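Local coordinates for putative hydrolase (Bacteroides ovatus, PDB 4HBS), which is a putative hydrolase of unknown substrate, built as a five-bladed beta-propeller and related by family to the beta-fructosidase clan, at residues Glu21-Met27 and Phe38-Lys44; Arg367-Ile373 and Phe399-Trp405. All coordinates share one frame; numbering follows the deposited sequence.

Contact 1. Residues Glu21-Met27 and Phe38-Lys44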
loop_
_atom_site.group_PDB
_atom_site.type_symbol
_atom_site.label_atom_id
_atom_site.label_comp_id
_atom_site.label_asym_id
_atom_site.label_seq_id
_atom_site.Cartn_x
_atom_site.Cartn_y
_atom_site.Cartn_z
ATOM N N GLU A 21 -15.516 14.013 -16.052
ATOM C CA GLU A 21 -15.460 12.556 -16.241
ATOM C C GLU A 21 -14.682 11.859 -15.084
ATOM O O GLU A 21 -15.022 10.727 -14.736
ATOM C CB GLU A 21 -14.807 12.218 -17.602
ATOM C CG GLU A 21 -14.873 10.738 -17.987
ATOM C CD GLU A 21 -13.736 9.808 -17.568
ATOM O OE1 GLU A 21 -12.684 10.302 -17.104
ATOM O OE2 GLU A 21 -13.901 8.574 -17.714
ATOM N N TRP A 22 -13.675 12.554 -14.469
ATOM C CA TRP A 22 -12.856 12.021 -13.364
ATOM C C TRP A 22 -13.669 11.765 -12.078
ATOM O O TRP A 22 -13.202 11.026 -11.209
ATOM C CB TRP A 22 -11.680 12.965 -13.037
ATOM C CG TRP A 22 -10.726 13.223 -14.179
ATOM C CD1 TRP A 22 -10.679 12.577 -15.380
ATOM C CD2 TRP A 22 -9.657 14.185 -14.201
ATOM N NE1 TRP A 22 -9.675 13.098 -16.163
ATOM C CE2 TRP A 22 -9.036 14.093 -15.469
ATOM C CE3 TRP A 22 -9.165 15.126 -13.273
ATOM C CZ2 TRP A 22 -7.918 14.866 -15.814
ATOM C CZ3 TRP A 22 -8.094 15.933 -13.639
ATOM C CH2 TRP A 22 -7.481 15.799 -14.897
ATOM N N ASN A 23 -14.860 12.381 -11.948
ATOM C CA ASN A 23 -15.762 12.241 -10.805
ATOM C C ASN A 23 -15.029 12.520 -9.461
ATOM O O ASN A 23 -15.092 11.733 -8.511
ATOM C CB ASN A 23 -16.465 10.869 -10.813
ATOM C CG ASN A 23 -17.755 10.804 -10.002
ATOM O OD1 ASN A 23 -18.201 11.792 -9.391
ATOM N ND2 ASN A 23 -18.334 9.603 -9.895
ATOM N N LEU A 24 -14.340 13.666 -9.410
ATOM C CA LEU A 24 -13.659 14.148 -8.212
ATOM C C LEU A 24 -14.609 15.108 -7.482
ATOM O O LEU A 24 -15.385 15.816 -8.129
ATOM C CB LEU A 24 -12.335 14.861 -8.569
ATOM C CG LEU A 24 -11.304 14.061 -9.368
ATOM C CD1 LEU A 24 -10.028 14.826 -9.496
ATOM C CD2 LEU A 24 -11.020 12.739 -8.733
ATOM N N GLU A 25 -14.577 15.105 -6.144
ATOM C CA GLU A 25 -15.415 15.978 -5.327
ATOM C C GLU A 25 -14.482 16.744 -4.396
ATOM O O GLU A 25 -13.837 16.118 -3.560
ATOM C CB GLU A 25 -16.453 15.136 -4.563
ATOM C CG GLU A 25 -17.568 15.927 -3.895
ATOM C CD GLU A 25 -18.103 15.264 -2.642
ATOM O OE1 GLU A 25 -18.810 14.237 -2.772
ATOM O OE2 GLU A 25 -17.761 15.729 -1.530
ATOM N N LEU A 26 -14.351 18.084 -4.576
ATOM C CA LEU A 26 -13.444 18.895 -3.754
ATOM C C LEU A 26 -13.830 18.815 -2.293
ATOM O O LEU A 26 -15.017 18.825 -1.981
ATOM C CB LEU A 26 -13.457 20.364 -4.209
ATOM C CG LEU A 26 -12.408 21.279 -3.582
ATOM C CD1 LEU A 26 -11.059 21.073 -4.203
ATOM C CD2 LEU A 26 -12.786 22.692 -3.752
HETATM N N MSE A 27 -12.834 18.708 -1.400
HETATM C CA MSE A 27 -13.085 18.638 0.039
HETATM C C MSE A 27 -12.972 20.009 0.617
HETATM O O MSE A 27 -12.161 20.795 0.132
HETATM C CB MSE A 27 -12.110 17.686 0.731
HETATM C CG MSE A 27 -12.553 16.260 0.649
HETATM SE SE MSE A 27 -11.333 15.090 1.517
HETATM C CE MSE A 27 -11.758 15.471 3.309
ATOM N N PHE A 38 -5.356 21.764 -3.285
ATOM C CA PHE A 38 -6.714 21.300 -3.588
ATOM C C PHE A 38 -6.792 19.806 -3.389
ATOM O O PHE A 38 -6.083 19.072 -4.061
ATOM C CB PHE A 38 -7.111 21.692 -5.009
ATOM C CG PHE A 38 -7.003 23.181 -5.212
ATOM C CD1 PHE A 38 -7.983 24.038 -4.721
ATOM C CD2 PHE A 38 -5.848 23.744 -5.749
ATOM C CE1 PHE A 38 -7.855 25.425 -4.851
ATOM C CE2 PHE A 38 -5.724 25.134 -5.880
ATOM C CZ PHE A 38 -6.723 25.964 -5.417
ATOM N N VAL A 39 -7.616 19.367 -2.419
ATOM C CA VAL A 39 -7.817 17.958 -2.072
ATOM C C VAL A 39 -9.190 17.538 -2.561
ATOM O O VAL A 39 -10.160 18.280 -2.381
ATOM C CB VAL A 39 -7.688 17.730 -0.549
ATOM C CG1 VAL A 39 -7.845 16.256 -0.204
ATOM C CG2 VAL A 39 -6.364 18.257 -0.018
ATOM N N TYR A 40 -9.279 16.335 -3.143
ATOM C CA TYR A 40 -10.521 15.802 -3.683
ATOM C C TYR A 40 -10.754 14.395 -3.262
ATOM O O TYR A 40 -9.792 13.645 -3.122
ATOM C CB TYR A 40 -10.464 15.779 -5.214
ATOM C CG TYR A 40 -10.346 17.120 -5.880
ATOM C CD1 TYR A 40 -9.109 17.729 -6.046
ATOM C CD2 TYR A 40 -11.454 17.737 -6.447
ATOM C CE1 TYR A 40 -8.991 18.974 -6.666
ATOM C CE2 TYR A 40 -11.348 18.970 -7.094
ATOM C CZ TYR A 40 -10.112 19.582 -7.207
ATOM O OH TYR A 40 -9.997 20.801 -7.824
ATOM N N LYS A 41 -12.026 13.996 -3.173
ATOM C CA LYS A 41 -12.408 12.609 -2.974
ATOM C C LYS A 41 -12.529 12.014 -4.377
ATOM O O LYS A 41 -13.297 12.562 -5.167
ATOM C CB LYS A 41 -13.767 12.499 -2.249
ATOM C CG LYS A 41 -13.804 12.966 -0.826
ATOM C CD LYS A 41 -15.259 12.983 -0.307
ATOM C CE LYS A 41 -15.355 12.972 1.208
ATOM N NZ LYS A 41 -16.376 13.935 1.720
ATOM N N ASP A 42 -11.802 10.945 -4.723
ATOM C CA ASP A 42 -11.969 10.333 -6.054
ATOM C C ASP A 42 -13.190 9.383 -5.977
ATOM O O ASP A 42 -13.064 8.259 -5.483
ATOM C CB ASP A 42 -10.680 9.604 -6.520
ATOM C CG ASP A 42 -10.693 9.172 -7.976
ATOM O OD1 ASP A 42 -11.782 8.873 -8.497
ATOM O OD2 ASP A 42 -9.607 9.136 -8.592
ATOM N N LEU A 43 -14.379 9.850 -6.440
ATOM C CA LEU A 43 -15.600 9.048 -6.355
ATOM C C LEU A 43 -15.613 7.954 -7.411
ATOM O O LEU A 43 -16.284 6.941 -7.202
ATOM C CB LEU A 43 -16.856 9.906 -6.461
ATOM C CG LEU A 43 -16.956 11.133 -5.527
ATOM C CD1 LEU A 43 -18.300 11.790 -5.674
ATOM C CD2 LEU A 43 -16.712 10.765 -4.069
ATOM N N LYS A 44 -14.858 8.132 -8.532
ATOM C CA LYS A 44 -14.745 7.118 -9.598
ATOM C C LYS A 44 -14.065 5.874 -9.050
ATOM O O LYS A 44 -14.534 4.762 -9.295
ATOM C CB LYS A 44 -13.926 7.675 -10.783
ATOM C CG LYS A 44 -13.980 6.874 -12.068
ATOM C CD LYS A 44 -13.073 7.511 -13.131
ATOM C CE LYS A 44 -13.774 7.778 -14.437
ATOM N NZ LYS A 44 -13.876 6.565 -15.299
#
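L26 reaches along F38 at the start of the strand pairing, its CD1 lying 4.1 Å from F38 CB and near the plane of the F38 ring, at its edge. At V39 the backbone takes over: V39 O accepts a hydrogen bond from M27 N at 2.9 Å, while V39 CG1 packs on the selenium of M27, a selenomethionine. Y40 comes next, in a non-hydrogen-bonded antiparallel pair with L26. Its CG stands anti to the carbonyl carbon (chi1 -63°), which places the ring between two leucines. L26 CD1 sits over one face, 3.7 Å from the centroid of the Y40 ring and 21° off its normal, a CH-pi contact; L24 CD1 lies more loosely on the opposite face, toward the rim, and L24 CB approaches Y40 CD2 to 3.7 Å. Swapping this tyrosine for an alanine would probably strip both leucines of their shared ring and open a gap between them. K41 and E25 form the hydrogen-bonded pair on the other face of the hairpin, with K41 N 2.8 Å from E25 O and a return bond from E25 N to K41 O; their side chains run side by side, yet the NZ to OE2 ion pair is long. D42 presents its CG to L24 CD2 at 3.7 Å. Its oxygens have their main partners outside, OD1 capping Y45 N of helix 43-48 and OD2 in a salt bridge with R401 NE. The turn into that helix is fastened by L43 N, 2.9 Å from N23 O. Finally the bent chain of K44 brings NZ to 3.1 Å from E21 OE2, a salt bridge meeting the carboxylate 48° out of its plane. The chemistry thus splits by face: leucines flank an aromatic ring on one; on the other, E25 and K41 pair loosely beside M27, and the closer salt bridge is E21 with K44 at the helix start.

Contact 2. Residues Arg367-Ile373 and Phe399-Trp405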
loop_
_atom_site.group_PDB
_atom_site.type_symbol
_atom_site.label_atom_id
_atom_site.label_comp_id
_atom_site.label_asym_id
_atom_site.label_seq_id
_atom_site.Cartn_x
_atom_site.Cartn_y
_atom_site.Cartn_z
ATOM N N ARG A 367 -3.081 11.292 -13.287
ATOM C CA ARG A 367 -3.415 11.704 -14.644
ATOM C C ARG A 367 -2.591 12.927 -15.110
ATOM O O ARG A 367 -2.259 12.996 -16.296
ATOM C CB ARG A 367 -4.925 12.001 -14.766
ATOM C CG ARG A 367 -5.791 10.733 -14.775
ATOM C CD ARG A 367 -7.269 11.044 -14.885
ATOM N NE ARG A 367 -7.968 11.022 -13.581
ATOM C CZ ARG A 367 -8.918 10.151 -13.204
ATOM N NH1 ARG A 367 -9.309 9.178 -14.024
ATOM N NH2 ARG A 367 -9.481 10.250 -12.001
ATOM N N THR A 368 -2.276 13.886 -14.204
ATOM C CA THR A 368 -1.549 15.126 -14.554
ATOM C C THR A 368 -0.408 15.534 -13.567
ATOM O O THR A 368 0.095 16.652 -13.680
ATOM C CB THR A 368 -2.556 16.287 -14.611
ATOM O OG1 THR A 368 -2.962 16.631 -13.273
ATOM C CG2 THR A 368 -3.775 15.964 -15.476
ATOM N N GLY A 369 0.004 14.647 -12.660
ATOM C CA GLY A 369 1.047 14.951 -11.679
ATOM C C GLY A 369 0.541 15.086 -10.258
ATOM O O GLY A 369 1.349 15.183 -9.333
ATOM N N GLU A 370 -0.809 15.088 -10.070
ATOM C CA GLU A 370 -1.458 15.150 -8.756
ATOM C C GLU A 370 -1.081 13.932 -7.932
ATOM O O GLU A 370 -0.729 12.903 -8.507
ATOM C CB GLU A 370 -3.021 15.237 -8.911
ATOM C CG GLU A 370 -3.779 13.976 -9.367
ATOM C CD GLU A 370 -3.911 13.745 -10.861
ATOM O OE1 GLU A 370 -3.023 14.208 -11.611
ATOM O OE2 GLU A 370 -4.894 13.091 -11.285
ATOM N N LEU A 371 -1.163 14.014 -6.606
ATOM C CA LEU A 371 -0.890 12.826 -5.794
ATOM C C LEU A 371 -2.136 12.008 -5.753
ATOM O O LEU A 371 -3.191 12.596 -5.585
ATOM C CB LEU A 371 -0.469 13.177 -4.366
ATOM C CG LEU A 371 0.787 13.995 -4.232
ATOM C CD1 LEU A 371 0.851 14.646 -2.877
ATOM C CD2 LEU A 371 2.019 13.169 -4.468
ATOM N N VAL A 372 -2.050 10.676 -5.933
ATOM C CA VAL A 372 -3.221 9.802 -5.822
ATOM C C VAL A 372 -2.975 8.966 -4.579
ATOM O O VAL A 372 -2.046 8.166 -4.556
ATOM C CB VAL A 372 -3.493 8.962 -7.076
ATOM C CG1 VAL A 372 -4.845 8.250 -6.960
ATOM C CG2 VAL A 372 -3.453 9.836 -8.317
ATOM N N ILE A 373 -3.745 9.229 -3.517
ATOM C CA ILE A 373 -3.593 8.604 -2.208
ATOM C C ILE A 373 -4.785 7.695 -1.916
ATOM O O ILE A 373 -5.895 7.975 -2.361
ATOM C CB ILE A 373 -3.451 9.736 -1.139
ATOM C CG1 ILE A 373 -2.125 10.508 -1.339
ATOM C CG2 ILE A 373 -3.535 9.196 0.287
ATOM C CD1 ILE A 373 -2.125 11.867 -0.801
ATOM N N PHE A 399 -10.224 6.629 -1.923
ATOM C CA PHE A 399 -9.225 7.322 -2.723
ATOM C C PHE A 399 -9.354 8.857 -2.676
ATOM O O PHE A 399 -10.458 9.404 -2.576
ATOM C CB PHE A 399 -9.318 6.826 -4.163
ATOM C CG PHE A 399 -9.010 5.354 -4.268
ATOM C CD1 PHE A 399 -9.991 4.400 -4.001
ATOM C CD2 PHE A 399 -7.724 4.914 -4.546
ATOM C CE1 PHE A 399 -9.712 3.043 -4.099
ATOM C CE2 PHE A 399 -7.441 3.549 -4.616
ATOM C CZ PHE A 399 -8.441 2.626 -4.402
ATOM N N TYR A 400 -8.192 9.538 -2.744
ATOM C CA TYR A 400 -8.085 11.002 -2.749
ATOM C C TYR A 400 -7.083 11.454 -3.795
ATOM O O TYR A 400 -6.160 10.720 -4.098
ATOM C CB TYR A 400 -7.629 11.536 -1.366
ATOM C CG TYR A 400 -8.512 11.086 -0.232
ATOM C CD1 TYR A 400 -8.360 9.827 0.338
ATOM C CD2 TYR A 400 -9.532 11.900 0.247
ATOM C CE1 TYR A 400 -9.201 9.386 1.350
ATOM C CE2 TYR A 400 -10.400 11.458 1.244
ATOM C CZ TYR A 400 -10.225 10.203 1.799
ATOM O OH TYR A 400 -11.099 9.762 2.760
ATOM N N ARG A 401 -7.244 12.664 -4.320
ATOM C CA ARG A 401 -6.290 13.281 -5.249
ATOM C C ARG A 401 -5.931 14.651 -4.687
ATOM O O ARG A 401 -6.832 15.375 -4.242
ATOM C CB ARG A 401 -6.857 13.403 -6.662
ATOM C CG ARG A 401 -7.331 12.080 -7.237
ATOM C CD ARG A 401 -6.927 11.865 -8.679
ATOM N NE ARG A 401 -7.308 10.517 -9.116
ATOM C CZ ARG A 401 -6.783 9.852 -10.147
ATOM N NH1 ARG A 401 -5.830 10.406 -10.896
ATOM N NH2 ARG A 401 -7.208 8.628 -10.440
ATOM N N VAL A 402 -4.631 14.971 -4.622
ATOM C CA VAL A 402 -4.142 16.250 -4.119
ATOM C C VAL A 402 -3.516 16.973 -5.287
ATOM O O VAL A 402 -2.530 16.489 -5.847
ATOM C CB VAL A 402 -3.137 16.101 -2.944
ATOM C CG1 VAL A 402 -2.824 17.453 -2.314
ATOM C CG2 VAL A 402 -3.655 15.130 -1.887
ATOM N N PHE A 403 -4.092 18.118 -5.678
ATOM C CA PHE A 403 -3.545 18.943 -6.757
ATOM C C PHE A 403 -2.821 20.133 -6.164
ATOM O O PHE A 403 -3.271 20.707 -5.165
ATOM C CB PHE A 403 -4.634 19.421 -7.693
ATOM C CG PHE A 403 -5.250 18.319 -8.507
ATOM C CD1 PHE A 403 -6.163 17.444 -7.937
ATOM C CD2 PHE A 403 -4.985 18.207 -9.866
ATOM C CE1 PHE A 403 -6.765 16.451 -8.699
ATOM C CE2 PHE A 403 -5.588 17.213 -10.629
ATOM C CZ PHE A 403 -6.469 16.335 -10.040
ATOM N N ASN A 404 -1.691 20.495 -6.765
ATOM C CA ASN A 404 -0.889 21.625 -6.336
ATOM C C ASN A 404 -0.254 21.385 -4.927
ATOM O O ASN A 404 0.023 22.341 -4.202
ATOM C CB ASN A 404 -1.733 22.915 -6.388
ATOM C CG ASN A 404 -0.963 24.167 -6.710
ATOM O OD1 ASN A 404 0.122 24.139 -7.312
ATOM N ND2 ASN A 404 -1.513 25.308 -6.325
ATOM N N TRP A 405 0.013 20.099 -4.580
ATOM C CA TRP A 405 0.715 19.677 -3.344
ATOM C C TRP A 405 2.103 20.348 -3.224
ATOM O O TRP A 405 2.566 20.611 -2.119
ATOM C CB TRP A 405 0.883 18.143 -3.299
ATOM C CG TRP A 405 1.556 17.548 -4.507
ATOM C CD1 TRP A 405 0.958 17.150 -5.665
ATOM C CD2 TRP A 405 2.966 17.392 -4.711
ATOM N NE1 TRP A 405 1.904 16.731 -6.568
ATOM C CE2 TRP A 405 3.147 16.890 -6.016
ATOM C CE3 TRP A 405 4.098 17.662 -3.928
ATOM C CZ2 TRP A 405 4.411 16.605 -6.536
ATOM C CZ3 TRP A 405 5.351 17.409 -4.457
ATOM C CH2 TRP A 405 5.499 16.889 -5.747
#
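The antiparallel pairing of strands 371-377 and 399-403 belongs to the propeller blade made from both ends of the chain, and it runs L371 against V402, V372 against R401 and I373 against Y400. Two reciprocal pairs of backbone bonds fix this register, L371 with V402 and I373 with Y400. Beyond the ladder, E370 gathers the polar groups. With CG set between its backbone N and carbonyl carbon (chi1 72°), its carboxylate folds back to the preceding turn, where OE1 takes T368 N at 2.7 Å through its syn lone pair and T368 OG1 from above the plane. E370 OE2 receives R401 NH1 at 2.9 Å in a salt bridge. The R401 guanidinium is sandwiched: V372 CG2 lies over one face and the R367 guanidinium stacks flat on the other, centres 3.7 Å apart and planes at 18°. E370 and D42, which pairs with R401 NE, probably offset the two gathered charges. E370 CB also rests over the centre of the F403 ring, 3.5 Å from its centroid. At the turn, W405 NE1 donates to G369 O, which lies 3.2 Å away near the plane of the indole, and L371 CG covers the five-membered ring. On the blade's L371 and I373 face, strand 333-340 packs through L338, which also touches W405; strand 356-361 flanks strand 371-377, and strand 38-42 borders strand 399-403.

Contacts 1 and 2 lie in one five-stranded blade, ordered 24-26, 38-42, 399-403, 371-377, 356-361, with centres about 10 Å apart. Strands 38-42 and 399-403 meet directly between them, so N-terminal strands complete a sheet begun by the C-terminal part, the Velcro-like closure known from beta-propellers. Contact 1 includes the blade's edge strand, 24-26, and is partly buried, its ion pairs involving the exposed E21 and the partly exposed E25 and K41; contact 2 is interior and mostly buried, with its charges gathered in a stacked cluster bridged by E370. The two are tied by the D42 OD2 to R401 NE salt bridge (2.7 Å), the cation-pi contact of W22 with R367, and the meeting Y40 and F403 rings.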